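Local coordinates for protein putative invasin (Yersinia pseudotuberculosis IP 31758, PDB 5N40) that probably acts as a bacterial surface adhesin of the invasin family, presenting a C-type lectin-like adhesion domain at the end of a rod of immunoglobulin-like domains, at residues 268-282 against 340-352. The protein carries 1 engineered substitution. Numbering follows the deposited sequence.
Sequences AMFNQSQAVAMCTVP and GDVDGNYNVSCSL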
ATOM      1  N   ALA A 268      -6.544  14.538 -29.606  1.00 17.71           N
ATOM      2  CA  ALA A 268      -7.041  15.092 -30.854  1.00 18.13           C
ATOM      3  C   ALA A 268      -6.211  16.307 -31.250  1.00 15.45           C
ATOM      4  O   ALA A 268      -5.787  17.091 -30.396  1.00 18.02           O
ATOM      5  CB  ALA A 268      -8.509  15.486 -30.715  1.00 17.61           C
ATOM      6  N   MET A 269      -5.990  16.464 -32.554  1.00 18.42           N
ATOM      7  CA  MET A 269      -5.183  17.553 -33.089  1.00 18.20           C
ATOM      8  C   MET A 269      -5.898  18.161 -34.289  1.00 21.64           C
ATOM      9  O   MET A 269      -6.660  17.482 -34.980  1.00 20.14           O
ATOM     10  CB  MET A 269      -3.783  17.063 -33.488  1.00 19.91           C
ATOM     11  CG  MET A 269      -3.053  16.313 -32.381  1.00 23.38           C
ATOM     12  SD  MET A 269      -2.680  17.314 -30.920  1.00 20.80           S
ATOM     13  CE  MET A 269      -1.086  17.988 -31.369  1.00 18.75           C
ATOM     14  N   PHE A 270      -5.639  19.447 -34.534  1.00 22.58           N
ATOM     15  CA  PHE A 270      -6.481  20.252 -35.407  1.00 24.09           C
ATOM     16  C   PHE A 270      -5.638  21.187 -36.266  1.00 22.04           C
ATOM     17  O   PHE A 270      -4.586  21.668 -35.841  1.00 20.55           O
ATOM     18  CB  PHE A 270      -7.468  21.102 -34.593  1.00 24.13           C
ATOM     19  CG  PHE A 270      -8.297  20.314 -33.628  1.00 24.91           C
ATOM     20  CD1 PHE A 270      -7.797  19.980 -32.379  1.00 20.02           C
ATOM     21  CD2 PHE A 270      -9.576  19.908 -33.967  1.00 28.42           C
ATOM     22  CE1 PHE A 270      -8.562  19.250 -31.488  1.00 22.90           C
ATOM     23  CE2 PHE A 270     -10.345  19.177 -33.080  1.00 25.81           C
ATOM     24  CZ  PHE A 270      -9.835  18.850 -31.839  1.00 25.41           C
ATOM     25  N   ASN A 271      -6.120  21.448 -37.480  1.00 22.67           N
ATOM     26  CA  ASN A 271      -5.609  22.571 -38.252  1.00 25.03           C
ATOM     27  C   ASN A 271      -6.411  23.814 -37.880  1.00 25.84           C
ATOM     28  O   ASN A 271      -7.329  23.766 -37.057  1.00 21.22           O
ATOM     29  CB  ASN A 271      -5.656  22.288 -39.757  1.00 26.81           C
ATOM     30  CG  ASN A 271      -7.071  22.139 -40.296  1.00 29.81           C
ATOM     31  OD1 ASN A 271      -8.052  22.497 -39.644  1.00 34.08           O
ATOM     32  ND2 ASN A 271      -7.175  21.611 -41.513  1.00 40.62           N
ATOM     33  N   GLN A 272      -6.067  24.947 -38.494  1.00 21.41           N
ATOM     34  CA  GLN A 272      -6.654  26.214 -38.069  1.00 22.45           C
ATOM     35  C   GLN A 272      -8.163  26.240 -38.300  1.00 23.90           C
ATOM     36  O   GLN A 272      -8.927  26.665 -37.427  1.00 25.06           O
ATOM     37  CB  GLN A 272      -5.970  27.373 -38.790  1.00 23.89           C
ATOM     38  CG  GLN A 272      -6.316  28.735 -38.219  1.00 24.89           C
ATOM     39  CD  GLN A 272      -5.685  28.997 -36.858  1.00 25.15           C
ATOM     40  OE1 GLN A 272      -4.688  28.376 -36.483  1.00 21.56           O
ATOM     41  NE2 GLN A 272      -6.258  29.946 -36.120  1.00 28.44           N
ATOM     42  N   SER A 273      -8.618  25.797 -39.475  1.00 24.81           N
ATOM     43  CA  SER A 273     -10.046  25.881 -39.769  1.00 28.36           C
ATOM     44  C   SER A 273     -10.859  24.976 -38.850  1.00 24.19           C
ATOM     45  O   SER A 273     -11.957  25.346 -38.418  1.00 21.97           O
ATOM     46  CB  SER A 273     -10.301  25.538 -41.238  1.00 32.95           C
ATOM     47  OG  SER A 273      -9.873  24.227 -41.540  1.00 38.51           O
ATOM     48  N   GLN A 274     -10.337  23.788 -38.537  1.00 20.89           N
ATOM     49  CA  GLN A 274     -11.028  22.898 -37.608  1.00 26.10           C
ATOM     50  C   GLN A 274     -11.135  23.525 -36.226  1.00 25.48           C
ATOM     51  O   GLN A 274     -12.172  23.413 -35.559  1.00 23.25           O
ATOM     52  CB  GLN A 274     -10.292  21.566 -37.507  1.00 30.76           C
ATOM     53  CG  GLN A 274     -10.425  20.652 -38.698  1.00 27.28           C
ATOM     54  CD  GLN A 274      -9.557  19.424 -38.535  1.00 35.09           C
ATOM     55  OE1 GLN A 274      -8.353  19.533 -38.292  1.00 26.87           O
ATOM     56  NE2 GLN A 274     -10.167  18.245 -38.634  1.00 45.83           N
ATOM     57  N   ALA A 275     -10.060  24.167 -35.769  1.00 25.88           N
ATOM     58  CA  ALA A 275     -10.057  24.758 -34.436  1.00 23.94           C
ATOM     59  C   ALA A 275     -11.127  25.835 -34.311  1.00 22.86           C
ATOM     60  O   ALA A 275     -11.942  25.813 -33.383  1.00 27.09           O
ATOM     61  CB  ALA A 275      -8.677  25.336 -34.129  1.00 19.07           C
ATOM     62  N   VAL A 276     -11.141  26.790 -35.243  1.00 24.76           N
ATOM     63  CA  VAL A 276     -12.066  27.912 -35.126  1.00 24.07           C
ATOM     64  C   VAL A 276     -13.503  27.457 -35.321  1.00 26.06           C
ATOM     65  O   VAL A 276     -14.432  28.078 -34.795  1.00 26.90           O
ATOM     66  CB  VAL A 276     -11.683  29.024 -36.121  1.00 28.15           C
ATOM     67  CG1 VAL A 276     -10.269  29.487 -35.861  1.00 25.13           C
ATOM     68  CG2 VAL A 276     -11.835  28.543 -37.560  1.00 32.08           C
ATOM     69  N   ALA A 277     -13.720  26.374 -36.072  1.00 26.24           N
ATOM     70  CA  ALA A 277     -15.060  25.816 -36.171  1.00 26.89           C
ATOM     71  C   ALA A 277     -15.497  25.164 -34.867  1.00 30.34           C
ATOM     72  O   ALA A 277     -16.702  25.075 -34.605  1.00 30.06           O
ATOM     73  CB  ALA A 277     -15.130  24.798 -37.309  1.00 27.93           C
ATOM     74  N   MET A 278     -14.548  24.727 -34.038  1.00 25.58           N
ATOM     75  CA  MET A 278     -14.874  24.012 -32.811  1.00 26.68           C
ATOM     76  C   MET A 278     -15.114  24.945 -31.632  1.00 28.06           C
ATOM     77  O   MET A 278     -15.997  24.678 -30.807  1.00 26.27           O
ATOM     78  CB  MET A 278     -13.747  23.040 -32.463  1.00 22.56           C
ATOM     79  CG  MET A 278     -13.924  22.327 -31.135  1.00 34.48           C
ATOM     80  SD  MET A 278     -12.634  21.113 -30.851  1.00 37.48           S
ATOM     81  CE  MET A 278     -11.183  22.161 -30.716  1.00 30.47           C
ATOM     82  N   CYS A 279     -14.343  26.019 -31.519  1.00 25.47           N
ATOM     83  CA  CYS A 279     -14.435  26.885 -30.348  1.00 27.26           C
ATOM     84  C   CYS A 279     -13.704  28.192 -30.637  1.00 25.08           C
ATOM     85  O   CYS A 279     -13.104  28.376 -31.702  1.00 23.83           O
ATOM     86  CB  CYS A 279     -13.854  26.189 -29.116  1.00 21.41           C
ATOM     87  SG  CYS A 279     -12.085  25.852 -29.231  1.00 23.49           S
ATOM     88  N   THR A 280     -13.758  29.100 -29.667  1.00 22.84           N
ATOM     89  CA  THR A 280     -12.966  30.322 -29.714  1.00 25.89           C
ATOM     90  C   THR A 280     -11.516  29.983 -29.392  1.00 19.26           C
ATOM     91  O   THR A 280     -11.229  29.406 -28.337  1.00 26.30           O
ATOM     92  CB  THR A 280     -13.506  31.351 -28.721  1.00 27.57           C
ATOM     93  OG1 THR A 280     -14.873  31.648 -29.026  1.00 34.54           O
ATOM     94  CG2 THR A 280     -12.686  32.637 -28.770  1.00 22.73           C
ATOM     95  N   VAL A 281     -10.605  30.345 -30.289  1.00 18.24           N
ATOM     96  CA  VAL A 281      -9.182  30.081 -30.090  1.00 20.16           C
ATOM     97  C   VAL A 281      -8.564  31.300 -29.415  1.00 20.06           C
ATOM     98  O   VAL A 281      -8.770  32.431 -29.886  1.00 21.83           O
ATOM     99  CB  VAL A 281      -8.491  29.750 -31.422  1.00 18.53           C
ATOM    100  CG1 VAL A 281      -7.007  29.486 -31.220  1.00 22.64           C
ATOM    101  CG2 VAL A 281      -9.162  28.555 -32.071  1.00 22.92           C
ATOM    102  N   PRO A 282      -7.823  31.144 -28.320  1.00 17.25           N
ATOM    103  CA  PRO A 282      -7.248  32.321 -27.661  1.00 21.03           C
ATOM    104  C   PRO A 282      -6.192  32.992 -28.529  1.00 22.26           C
ATOM    105  O   PRO A 282      -5.611  32.399 -29.442  1.00 18.43           O
ATOM    106  CB  PRO A 282      -6.641  31.755 -26.371  1.00 17.16           C
ATOM    107  CG  PRO A 282      -6.399  30.311 -26.670  1.00 21.41           C
ATOM    108  CD  PRO A 282      -7.510  29.901 -27.590  1.00 18.67           C
ATOM    109  N   GLY A 340       1.387  25.979 -42.196  1.00 37.84           N
ATOM    110  CA  GLY A 340       1.001  25.467 -40.888  1.00 34.57           C
ATOM    111  C   GLY A 340      -0.497  25.496 -40.649  1.00 33.68           C
ATOM    112  O   GLY A 340      -1.046  24.602 -40.000  1.00 28.69           O
ATOM    113  N   ASP A 341      -1.178  26.524 -41.157  1.00 29.61           N
ATOM    114  CA  ASP A 341      -2.604  26.671 -40.881  1.00 25.32           C
ATOM    115  C   ASP A 341      -3.414  25.513 -41.445  1.00 28.72           C
ATOM    116  O   ASP A 341      -4.457  25.156 -40.886  1.00 24.30           O
ATOM    117  CB  ASP A 341      -3.133  27.985 -41.456  1.00 33.02           C
ATOM    118  CG  ASP A 341      -3.076  29.133 -40.463  1.00 31.58           C
ATOM    119  OD1 ASP A 341      -2.206  29.119 -39.563  1.00 32.14           O
ATOM    120  OD2 ASP A 341      -3.918  30.049 -40.588  1.00 29.64           O
ATOM    121  N   VAL A 342      -2.966  24.926 -42.548  1.00 31.73           N
ATOM    122  CA  VAL A 342      -3.728  23.902 -43.255  1.00 27.46           C
ATOM    123  C   VAL A 342      -3.218  22.504 -42.933  1.00 27.30           C
ATOM    124  O   VAL A 342      -4.001  21.608 -42.617  1.00 27.47           O
ATOM    125  CB  VAL A 342      -3.691  24.174 -44.776  1.00 29.60           C
ATOM    126  CG1 VAL A 342      -4.307  23.019 -45.552  1.00 27.78           C
ATOM    127  CG2 VAL A 342      -4.414  25.474 -45.106  1.00 25.51           C
ATOM    128  N   ASP A 343      -1.903  22.297 -43.022  1.00 29.49           N
ATOM    129  CA  ASP A 343      -1.320  20.972 -42.848  1.00 33.83           C
ATOM    130  C   ASP A 343      -0.909  20.675 -41.412  1.00 33.68           C
ATOM    131  O   ASP A 343      -0.678  19.504 -41.081  1.00 35.98           O
ATOM    132  CB  ASP A 343      -0.096  20.813 -43.755  1.00 33.17           C
ATOM    133  CG  ASP A 343      -0.429  20.996 -45.220  1.00 40.88           C
ATOM    134  OD1 ASP A 343      -1.600  20.782 -45.596  1.00 38.19           O
ATOM    135  OD2 ASP A 343       0.482  21.350 -45.997  1.00 47.17           O
ATOM    136  N   GLY A 344      -0.808  21.695 -40.559  1.00 29.21           N
ATOM    137  CA  GLY A 344      -0.398  21.483 -39.177  1.00 27.34           C
ATOM    138  C   GLY A 344      -1.525  20.900 -38.345  1.00 25.67           C
ATOM    139  O   GLY A 344      -2.649  21.412 -38.352  1.00 26.37           O
ATOM    140  N   ASN A 345      -1.226  19.816 -37.628  1.00 27.72           N
ATOM    141  CA  ASN A 345      -2.156  19.203 -36.681  1.00 28.87           C
ATOM    142  C   ASN A 345      -1.618  19.506 -35.286  1.00 23.15           C
ATOM    143  O   ASN A 345      -0.717  18.823 -34.790  1.00 21.82           O
ATOM    144  CB  ASN A 345      -2.300  17.706 -36.929  1.00 30.73           C
ATOM    145  CG  ASN A 345      -3.099  17.401 -38.182  1.00 35.83           C
ATOM    146  OD1 ASN A 345      -4.080  18.084 -38.492  1.00 35.30           O
ATOM    147  ND2 ASN A 345      -2.681  16.376 -38.912  1.00 35.52           N
ATOM    148  N   TYR A 346      -2.173  20.539 -34.668  1.00 22.28           N
ATOM    149  CA  TYR A 346      -1.645  21.110 -33.443  1.00 21.74           C
ATOM    150  C   TYR A 346      -2.686  21.012 -32.336  1.00 15.18           C
ATOM    151  O   TYR A 346      -3.848  20.667 -32.564  1.00 17.93           O
ATOM    152  CB  TYR A 346      -1.243  22.579 -33.656  1.00 22.45           C
ATOM    153  CG  TYR A 346      -0.250  22.814 -34.776  1.00 24.64           C
ATOM    154  CD1 TYR A 346       0.638  21.826 -35.172  1.00 21.46           C
ATOM    155  CD2 TYR A 346      -0.201  24.039 -35.431  1.00 23.25           C
ATOM    156  CE1 TYR A 346       1.547  22.049 -36.189  1.00 26.11           C
ATOM    157  CE2 TYR A 346       0.703  24.270 -36.445  1.00 26.78           C
ATOM    158  CZ  TYR A 346       1.576  23.274 -36.823  1.00 33.97           C
ATOM    159  OH  TYR A 346       2.475  23.510 -37.840  1.00 40.35           O
ATOM    160  N   ASN A 347      -2.252  21.327 -31.121  1.00 17.47           N
ATOM    161  CA  ASN A 347      -3.156  21.335 -29.981  1.00 16.01           C
ATOM    162  C   ASN A 347      -4.085  22.538 -30.032  1.00 17.79           C
ATOM    163  O   ASN A 347      -3.734  23.601 -30.553  1.00 17.92           O
ATOM    164  CB  ASN A 347      -2.365  21.371 -28.675  1.00 14.26           C
ATOM    165  CG  ASN A 347      -1.765  20.026 -28.307  1.00 17.74           C
ATOM    166  OD1 ASN A 347      -2.474  19.030 -28.186  1.00 19.87           O
ATOM    167  ND2 ASN A 347      -0.450  19.996 -28.119  1.00 18.31           N
ATOM    168  N   VAL A 348      -5.275  22.372 -29.459  1.00 16.27           N
ATOM    169  CA  VAL A 348      -6.211  23.476 -29.280  1.00 16.35           C
ATOM    170  C   VAL A 348      -6.664  23.511 -27.826  1.00 17.89           C
ATOM    171  O   VAL A 348      -7.269  22.548 -27.328  1.00 16.75           O
ATOM    172  CB  VAL A 348      -7.421  23.374 -30.224  1.00 20.08           C
ATOM    173  CG1 VAL A 348      -8.401  24.509 -29.966  1.00 19.90           C
ATOM    174  CG2 VAL A 348      -6.960  23.400 -31.671  1.00 17.54           C
ATOM    175  N   SER A 349      -6.353  24.612 -27.150  1.00 15.51           N
ATOM    176  CA  SER A 349      -6.960  24.969 -25.875  1.00 14.36           C
ATOM    177  C   SER A 349      -8.014  26.028 -26.155  1.00 18.27           C
ATOM    178  O   SER A 349      -7.694  27.140 -26.597  1.00 19.80           O
ATOM    179  CB  SER A 349      -5.916  25.483 -24.888  1.00 14.60           C
ATOM    180  OG  SER A 349      -6.539  25.970 -23.707  1.00 15.78           O
ATOM    181  N   CYS A 350      -9.265  25.682 -25.898  1.00 17.33           N
ATOM    182  CA  CYS A 350     -10.372  26.579 -26.186  1.00 16.28           C
ATOM    183  C   CYS A 350     -10.454  27.680 -25.133  1.00 23.03           C
ATOM    184  O   CYS A 350     -10.160  27.460 -23.953  1.00 16.72           O
ATOM    185  CB  CYS A 350     -11.678  25.786 -26.242  1.00 20.71           C
ATOM    186  SG  CYS A 350     -11.769  24.598 -27.646  1.00 23.82           S
ATOM    187  N   SER A 351     -10.835  28.877 -25.576  1.00 19.70           N
ATOM    188  CA  SER A 351     -11.083  29.996 -24.680  1.00 17.10           C
ATOM    189  C   SER A 351     -12.542  29.957 -24.251  1.00 22.95           C
ATOM    190  O   SER A 351     -13.440  29.888 -25.097  1.00 21.69           O
ATOM    191  CB  SER A 351     -10.753  31.325 -25.371  1.00 20.24           C
ATOM    192  OG  SER A 351     -10.872  32.414 -24.473  1.00 25.62           O
ATOM    193  N   LEU A 352     -12.777  29.975 -22.941  1.00 21.38           N
ATOM    194  CA  LEU A 352     -14.121  29.768 -22.407  1.00 24.83           C
ATOM    195  C   LEU A 352     -14.715  31.042 -21.814  1.00 26.33           C
ATOM    196  O   LEU A 352     -14.209  32.150 -22.009  1.00 28.70           O
ATOM    197  CB  LEU A 352     -14.105  28.667 -21.341  1.00 25.11           C
ATOM    198  CG  LEU A 352     -13.404  27.359 -21.713  1.00 21.37           C
ATOM    199  CD1 LEU A 352     -13.455  26.415 -20.530  1.00 25.06           C
ATOM    200  CD2 LEU A 352     -14.032  26.724 -22.941  1.00 27.43           C
ATOM    201  OXT LEU A 352     -15.731  30.986 -21.122  1.00 31.49           O
TER
HETATM  202  O   HOH W   1      -5.226  19.241 -28.831  1.00 17.11           O
HETATM  203  O   HOH W   2      -6.769  25.395 -42.000  1.00 29.05           O
HETATM  204  O   HOH W   3     -14.988  28.660 -26.922  1.00 26.73           O
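Val-348 wedges its two methyl groups between Phe-270, Ala-275, Met-278 and Cys-279. Its CG2 lies 3.6 Å from Ala-275 CB and approaches the Phe-270 ring obliquely near CD1, while CG1 meets Met-278 CE end to end at 3.7 Å. The side chain of Met-278 runs extended as far as SD, where the bend at chi3 (65°) turns CE over one face of the Phe-270 ring, offset toward its rim. Beside this apolar cluster Cys-279 SG is joined to Cys-350 SG by a 2.0 Å disulfide with chi3 of -80°, tying the residue just past helix 272-278 to the C-terminal segment.

Backbone bonds secure the segments on both sides of the cluster. Phe-270 and Tyr-346 form a single antiparallel hydrogen-bonded pair, in which Phe-270 N donates to Tyr-346 O and Tyr-346 N to Phe-270 O; past the disulfide, Ser-351 N donates to Thr-280 O at 2.8 Å. Met-269, bent at chi2 and chi3, lays SD 3.2 Å from Asn-347 OD1; a water joins that oxygen to Ala-268 O and Val-348 N, and the amide's ND2 donates to Gln-309 O.

Toward helix 340-343, Gln-272 N donates to Asp-341 O at 2.9 Å, and the two side chains run alongside each other with amide and carboxylate planes 16° apart. Their polar ends turn to other partners: Asp-341 OD2 to His-322 and Gln-272 NE2 to Ser-313 O. Asn-271 and Gln-274 close a capping box that starts helix 272-278, and Asn-271 ND2 adds a weak bond to Val-342 O. Arg-312 hydrogen-bonds through NE to Phe-270 O and through NH2 to Gly-340 O and Gly-344 O, so its guanidinium probably offsets the close approach of the Phe-270 and Gly-344 carbonyl oxygens. Apolar packing, backbone bonds and one covalent link, the disulfide, thus fasten the C-terminal segment of this C-type lectin-like domain to helix 272-278 and its two flanks.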